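Local coordinates for protein branched-chain-amino-acid aminotransferase (Pseudomonas sp. UW4, PDB 6JIF) that catalyses the pyridoxal-phosphate-dependent, reversible transfer of amino groups between branched-chain amino acids and, probably, 2-oxoglutarate, at residues B[43-51]-B[162-170]. Residues are numbered along the deposited sequence; the frame is centred on the assembly and turned at random.
Sequences LSYFRNGEW and APEFIFSIF
Tyr45 has CG anti to its own carbonyl carbon (chi1 -68°), and Ile166 turns CG1 the same way (chi1 -78°), which lays the two side chains alongside each other with Tyr45 CE2 3.6 Å from Ile166 CG1. The other branch of Ile166 is used as well: CG2 meets Leu43 CD1 at 3.6 Å, a beta-branched residue thus filling the space between two neighbours. On the face of Phe46, Phe165 and Phe167, Trp51 reaches across from the next strand, the side chains of Trp51 and Phe167 crossing at about a right angle, so that Trp51 CZ3 of the six-membered ring comes 3.4 Å from Phe167 CB. The same indole carries the rim of the Phe46 ring over one of its faces, while Phe46 CD1 meets the edge of the Phe165 ring, 4.0 Å from Phe165 CD1. With alanine at Trp51, Phe46 and Phe167 would probably lose their shared apolar cover, and the carbonyl of Gln114, which accepts a bond from the indole NE1, would be left without that donor. Between the two layers of side chains, the backbones run antiparallel. Ser44 and Phe167 exchange two bonds, as do Phe46 and Phe165; the one from Phe46 N to Phe165 O is 2.8 Å long and nearly straight. Ser44, small enough for a buried place, turns its hydroxyl to Asp52. Near the strand end, Arg47 NE and Glu164 OE1 form a long salt bridge of 3.7 Å, the guanidinium and carboxylate planes 68° apart, and Arg47 NH2 sits above the rim of the Tyr45 ring. A type I' turn from Arg47 to Glu50 makes a beta hairpin, which strand 164-174 joins to the antiparallel sheet of the smaller domain of a class IV aminotransferase.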
ATOM      1  N   LEU B  43      19.254   8.336  10.623  1.00 21.60           N
ATOM      2  CA  LEU B  43      18.305   7.464  11.300  1.00 19.42           C
ATOM      3  C   LEU B  43      17.772   8.174  12.547  1.00 20.73           C
ATOM      4  O   LEU B  43      18.550   8.622  13.389  1.00 24.57           O
ATOM      5  CB  LEU B  43      18.968   6.138  11.683  1.00 25.04           C
ATOM      6  CG  LEU B  43      18.108   5.064  12.367  1.00 22.38           C
ATOM      7  CD1 LEU B  43      17.036   4.488  11.457  1.00 29.46           C
ATOM      8  CD2 LEU B  43      19.064   3.986  12.825  1.00 28.85           C
ATOM      9  N   SER B  44      16.445   8.262  12.666  1.00 24.00           N
ATOM     10  CA  SER B  44      15.838   8.951  13.798  1.00 24.92           C
ATOM     11  C   SER B  44      14.580   8.200  14.227  1.00 22.02           C
ATOM     12  O   SER B  44      13.782   7.800  13.388  1.00 20.50           O
ATOM     13  CB  SER B  44      15.538  10.416  13.414  1.00 19.43           C
ATOM     14  OG  SER B  44      14.765  11.075  14.431  1.00 26.83           O
ATOM     15  N   TYR B  45      14.382   8.010  15.537  1.00 29.56           N
ATOM     16  CA  TYR B  45      13.217   7.271  16.037  1.00 26.76           C
ATOM     17  C   TYR B  45      12.170   8.206  16.630  1.00 22.40           C
ATOM     18  O   TYR B  45      12.503   9.161  17.325  1.00 25.77           O
ATOM     19  CB  TYR B  45      13.628   6.261  17.119  1.00 32.54           C
ATOM     20  CG  TYR B  45      14.473   5.118  16.609  1.00 29.87           C
ATOM     21  CD1 TYR B  45      15.857   5.221  16.553  1.00 32.04           C
ATOM     22  CD2 TYR B  45      13.888   3.932  16.223  1.00 29.57           C
ATOM     23  CE1 TYR B  45      16.630   4.160  16.091  1.00 36.19           C
ATOM     24  CE2 TYR B  45      14.639   2.869  15.767  1.00 30.28           C
ATOM     25  CZ  TYR B  45      16.010   2.983  15.691  1.00 33.86           C
ATOM     26  OH  TYR B  45      16.768   1.905  15.232  1.00 34.83           O
ATOM     27  N   PHE B  46      10.894   7.920  16.387  1.00 20.10           N
ATOM     28  CA  PHE B  46       9.828   8.623  17.091  1.00 18.98           C
ATOM     29  C   PHE B  46       9.293   7.681  18.158  1.00 21.95           C
ATOM     30  O   PHE B  46       8.811   6.581  17.839  1.00 24.84           O
ATOM     31  CB  PHE B  46       8.756   9.084  16.117  1.00 19.90           C
ATOM     32  CG  PHE B  46       7.667   9.946  16.740  1.00 26.13           C
ATOM     33  CD1 PHE B  46       6.554   9.355  17.396  1.00 26.79           C
ATOM     34  CD2 PHE B  46       7.694  11.316  16.600  1.00 24.47           C
ATOM     35  CE1 PHE B  46       5.534  10.135  17.946  1.00 24.71           C
ATOM     36  CE2 PHE B  46       6.673  12.098  17.144  1.00 25.65           C
ATOM     37  CZ  PHE B  46       5.585  11.500  17.814  1.00 23.61           C
ATOM     38  N   ARG B  47       9.399   8.117  19.421  1.00 28.81           N
ATOM     39  CA  ARG B  47       8.928   7.387  20.591  1.00 31.38           C
ATOM     40  C   ARG B  47       8.400   8.382  21.606  1.00 30.02           C
ATOM     41  O   ARG B  47       8.946   9.482  21.742  1.00 28.49           O
ATOM     42  CB  ARG B  47      10.033   6.581  21.284  1.00 29.43           C
ATOM     43  CG  ARG B  47      10.686   5.513  20.444  1.00 32.88           C
ATOM     44  CD  ARG B  47      11.772   4.826  21.254  1.00 41.30           C
ATOM     45  NE  ARG B  47      12.267   3.634  20.578  1.00 50.02           N
ATOM     46  CZ  ARG B  47      13.520   3.465  20.170  1.00 47.10           C
ATOM     47  NH1 ARG B  47      14.421   4.423  20.390  1.00 49.26           N
ATOM     48  NH2 ARG B  47      13.865   2.335  19.555  1.00 46.45           N
ATOM     49  N   ASN B  48       7.347   7.985  22.322  1.00 37.15           N
ATOM     50  CA  ASN B  48       6.836   8.788  23.433  1.00 35.80           C
ATOM     51  C   ASN B  48       6.557  10.228  23.005  1.00 36.76           C
ATOM     52  O   ASN B  48       6.920  11.185  23.700  1.00 35.78           O
ATOM     53  CB  ASN B  48       7.820   8.749  24.599  1.00 40.40           C
ATOM     54  CG  ASN B  48       8.197   7.328  24.997  1.00 46.93           C
ATOM     55  OD1 ASN B  48       7.337   6.518  25.365  1.00 47.94           O
ATOM     56  ND2 ASN B  48       9.486   7.015  24.918  1.00 47.21           N
ATOM     57  N   GLY B  49       5.978  10.386  21.811  1.00 35.08           N
ATOM     58  CA  GLY B  49       5.533  11.681  21.338  1.00 31.93           C
ATOM     59  C   GLY B  49       6.597  12.580  20.751  1.00 32.21           C
ATOM     60  O   GLY B  49       6.317  13.760  20.519  1.00 31.85           O
ATOM     61  N   GLU B  50       7.808  12.080  20.496  1.00 24.94           N
ATOM     62  CA  GLU B  50       8.854  12.966  20.017  1.00 26.78           C
ATOM     63  C   GLU B  50       9.845  12.230  19.141  1.00 29.82           C
ATOM     64  O   GLU B  50      10.103  11.036  19.349  1.00 28.00           O
ATOM     65  CB  GLU B  50       9.653  13.584  21.141  1.00 31.11           C
ATOM     66  CG  GLU B  50       8.925  14.607  21.942  1.00 46.34           C
ATOM     67  CD  GLU B  50       9.710  14.926  23.185  1.00 61.79           C
ATOM     68  OE1 GLU B  50      10.688  15.714  23.070  1.00 65.54           O
ATOM     69  OE2 GLU B  50       9.373  14.357  24.259  1.00 66.89           O
ATOM     70  N   TRP B  51      10.427  12.982  18.197  1.00 27.06           N
ATOM     71  CA  TRP B  51      11.591  12.521  17.449  1.00 25.95           C
ATOM     72  C   TRP B  51      12.836  12.675  18.304  1.00 25.16           C
ATOM     73  O   TRP B  51      12.982  13.644  19.071  1.00 30.12           O
ATOM     74  CB  TRP B  51      11.784  13.301  16.139  1.00 21.36           C
ATOM     75  CG  TRP B  51      10.731  13.036  15.078  1.00 20.03           C
ATOM     76  CD1 TRP B  51       9.743  13.883  14.701  1.00 19.73           C
ATOM     77  CD2 TRP B  51      10.562  11.860  14.307  1.00 21.54           C
ATOM     78  NE1 TRP B  51       8.969  13.326  13.730  1.00 21.39           N
ATOM     79  CE2 TRP B  51       9.452  12.079  13.453  1.00 21.13           C
ATOM     80  CE3 TRP B  51      11.250  10.658  14.215  1.00 24.17           C
ATOM     81  CZ2 TRP B  51       8.983  11.126  12.568  1.00 21.93           C
ATOM     82  CZ3 TRP B  51      10.785   9.709  13.310  1.00 21.56           C
ATOM     83  CH2 TRP B  51       9.670   9.955  12.490  1.00 23.78           C
ATOM     84  N   ALA B 162       1.096   3.014  14.230  1.00 15.79           N
ATOM     85  CA  ALA B 162       2.102   2.271  14.978  1.00 16.57           C
ATOM     86  C   ALA B 162       2.443   2.953  16.303  1.00 20.63           C
ATOM     87  O   ALA B 162       2.229   4.155  16.451  1.00 23.82           O
ATOM     88  CB  ALA B 162       3.351   2.088  14.131  1.00 15.80           C
ATOM     89  N   PRO B 163       2.994   2.208  17.284  1.00 24.41           N
ATOM     90  CA  PRO B 163       3.474   2.863  18.508  1.00 24.24           C
ATOM     91  C   PRO B 163       4.812   3.573  18.355  1.00 29.93           C
ATOM     92  O   PRO B 163       5.121   4.404  19.227  1.00 22.39           O
ATOM     93  CB  PRO B 163       3.622   1.693  19.497  1.00 24.50           C
ATOM     94  CG  PRO B 163       4.100   0.563  18.590  1.00 20.31           C
ATOM     95  CD  PRO B 163       3.214   0.757  17.356  1.00 18.61           C
ATOM     96  N   GLU B 164       5.643   3.216  17.363  1.00 23.34           N
ATOM     97  CA  GLU B 164       6.935   3.873  17.148  1.00 19.82           C
ATOM     98  C   GLU B 164       7.111   4.100  15.655  1.00 16.78           C
ATOM     99  O   GLU B 164       6.460   3.443  14.830  1.00 18.11           O
ATOM    100  CB  GLU B 164       8.148   3.036  17.633  1.00 26.17           C
ATOM    101  CG  GLU B 164       8.180   2.660  19.077  1.00 41.10           C
ATOM    102  CD  GLU B 164       9.179   1.531  19.349  1.00 48.66           C
ATOM    103  OE1 GLU B 164      10.152   1.367  18.578  1.00 47.93           O
ATOM    104  OE2 GLU B 164       8.980   0.795  20.339  1.00 53.78           O
ATOM    105  N   PHE B 165       7.999   5.027  15.289  1.00 16.68           N
ATOM    106  CA  PHE B 165       8.259   5.263  13.872  1.00 15.62           C
ATOM    107  C   PHE B 165       9.760   5.488  13.640  1.00 17.89           C
ATOM    108  O   PHE B 165      10.485   5.878  14.534  1.00 18.40           O
ATOM    109  CB  PHE B 165       7.435   6.460  13.307  1.00 15.07           C
ATOM    110  CG  PHE B 165       5.954   6.336  13.500  1.00 19.56           C
ATOM    111  CD1 PHE B 165       5.385   6.716  14.696  1.00 17.91           C
ATOM    112  CD2 PHE B 165       5.154   5.867  12.465  1.00 17.14           C
ATOM    113  CE1 PHE B 165       4.014   6.568  14.903  1.00 21.80           C
ATOM    114  CE2 PHE B 165       3.782   5.719  12.656  1.00 20.01           C
ATOM    115  CZ  PHE B 165       3.226   6.093  13.861  1.00 20.87           C
ATOM    116  N   ILE B 166      10.210   5.227  12.418  1.00 18.67           N
ATOM    117  CA  ILE B 166      11.571   5.516  11.983  1.00 17.57           C
ATOM    118  C   ILE B 166      11.507   6.527  10.845  1.00 14.42           C
ATOM    119  O   ILE B 166      10.730   6.367   9.899  1.00 14.55           O
ATOM    120  CB  ILE B 166      12.316   4.237  11.543  1.00 16.69           C
ATOM    121  CG1 ILE B 166      12.769   3.478  12.781  1.00 17.93           C
ATOM    122  CG2 ILE B 166      13.521   4.567  10.614  1.00 18.46           C
ATOM    123  CD1 ILE B 166      13.314   2.096  12.477  1.00 21.03           C
ATOM    124  N   PHE B 167      12.343   7.574  10.927  1.00 18.21           N
ATOM    125  CA  PHE B 167      12.590   8.504   9.821  1.00 20.55           C
ATOM    126  C   PHE B 167      14.044   8.285   9.403  1.00 14.28           C
ATOM    127  O   PHE B 167      14.938   8.330  10.236  1.00 16.67           O
ATOM    128  CB  PHE B 167      12.343   9.953  10.269  1.00 19.24           C
ATOM    129  CG  PHE B 167      12.810  10.962   9.270  1.00 15.03           C
ATOM    130  CD1 PHE B 167      12.512  10.792   7.922  1.00 13.31           C
ATOM    131  CD2 PHE B 167      13.570  12.049   9.671  1.00 23.45           C
ATOM    132  CE1 PHE B 167      12.967  11.717   6.964  1.00 19.90           C
ATOM    133  CE2 PHE B 167      14.031  12.996   8.735  1.00 23.74           C
ATOM    134  CZ  PHE B 167      13.729  12.854   7.405  1.00 18.00           C
ATOM    135  N   SER B 168      14.269   7.903   8.157  1.00 16.00           N
ATOM    136  CA  SER B 168      15.636   7.633   7.752  1.00 17.49           C
ATOM    137  C   SER B 168      15.865   8.233   6.361  1.00 13.71           C
ATOM    138  O   SER B 168      14.933   8.493   5.600  1.00 18.35           O
ATOM    139  CB  SER B 168      15.895   6.108   7.811  1.00 20.52           C
ATOM    140  OG  SER B 168      17.174   5.703   7.357  1.00 22.72           O
ATOM    141  N   ILE B 169      17.118   8.504   6.048  1.00 15.27           N
ATOM    142  CA  ILE B 169      17.461   9.009   4.718  1.00 13.77           C
ATOM    143  C   ILE B 169      18.744   8.302   4.294  1.00 17.91           C
ATOM    144  O   ILE B 169      19.783   8.455   4.947  1.00 19.40           O
ATOM    145  CB  ILE B 169      17.675  10.545   4.653  1.00 21.06           C
ATOM    146  CG1 ILE B 169      16.571  11.308   5.413  1.00 16.40           C
ATOM    147  CG2 ILE B 169      17.902  11.044   3.181  1.00 16.83           C
ATOM    148  CD1 ILE B 169      16.877  12.757   5.616  1.00 23.93           C
ATOM    149  N   PHE B 170      18.693   7.590   3.164  1.00 16.86           N
ATOM    150  CA  PHE B 170      19.948   7.129   2.579  1.00 18.58           C
ATOM    151  C   PHE B 170      20.136   7.810   1.227  1.00 19.59           C
ATOM    152  O   PHE B 170      19.238   8.472   0.714  1.00 17.20           O
ATOM    153  CB  PHE B 170      20.017   5.587   2.476  1.00 15.18           C
ATOM    154  CG  PHE B 170      18.999   4.951   1.587  1.00 17.91           C
ATOM    155  CD1 PHE B 170      19.248   4.797   0.217  1.00 16.32           C
ATOM    156  CD2 PHE B 170      17.827   4.394   2.123  1.00 17.18           C
ATOM    157  CE1 PHE B 170      18.332   4.174  -0.626  1.00 18.90           C
ATOM    158  CE2 PHE B 170      16.908   3.781   1.246  1.00 18.42           C
ATOM    159  CZ  PHE B 170      17.166   3.684  -0.127  1.00 17.20           C
TER
HETATM  160  O   HOH W   1       5.993   5.391  21.768  1.00 38.74           O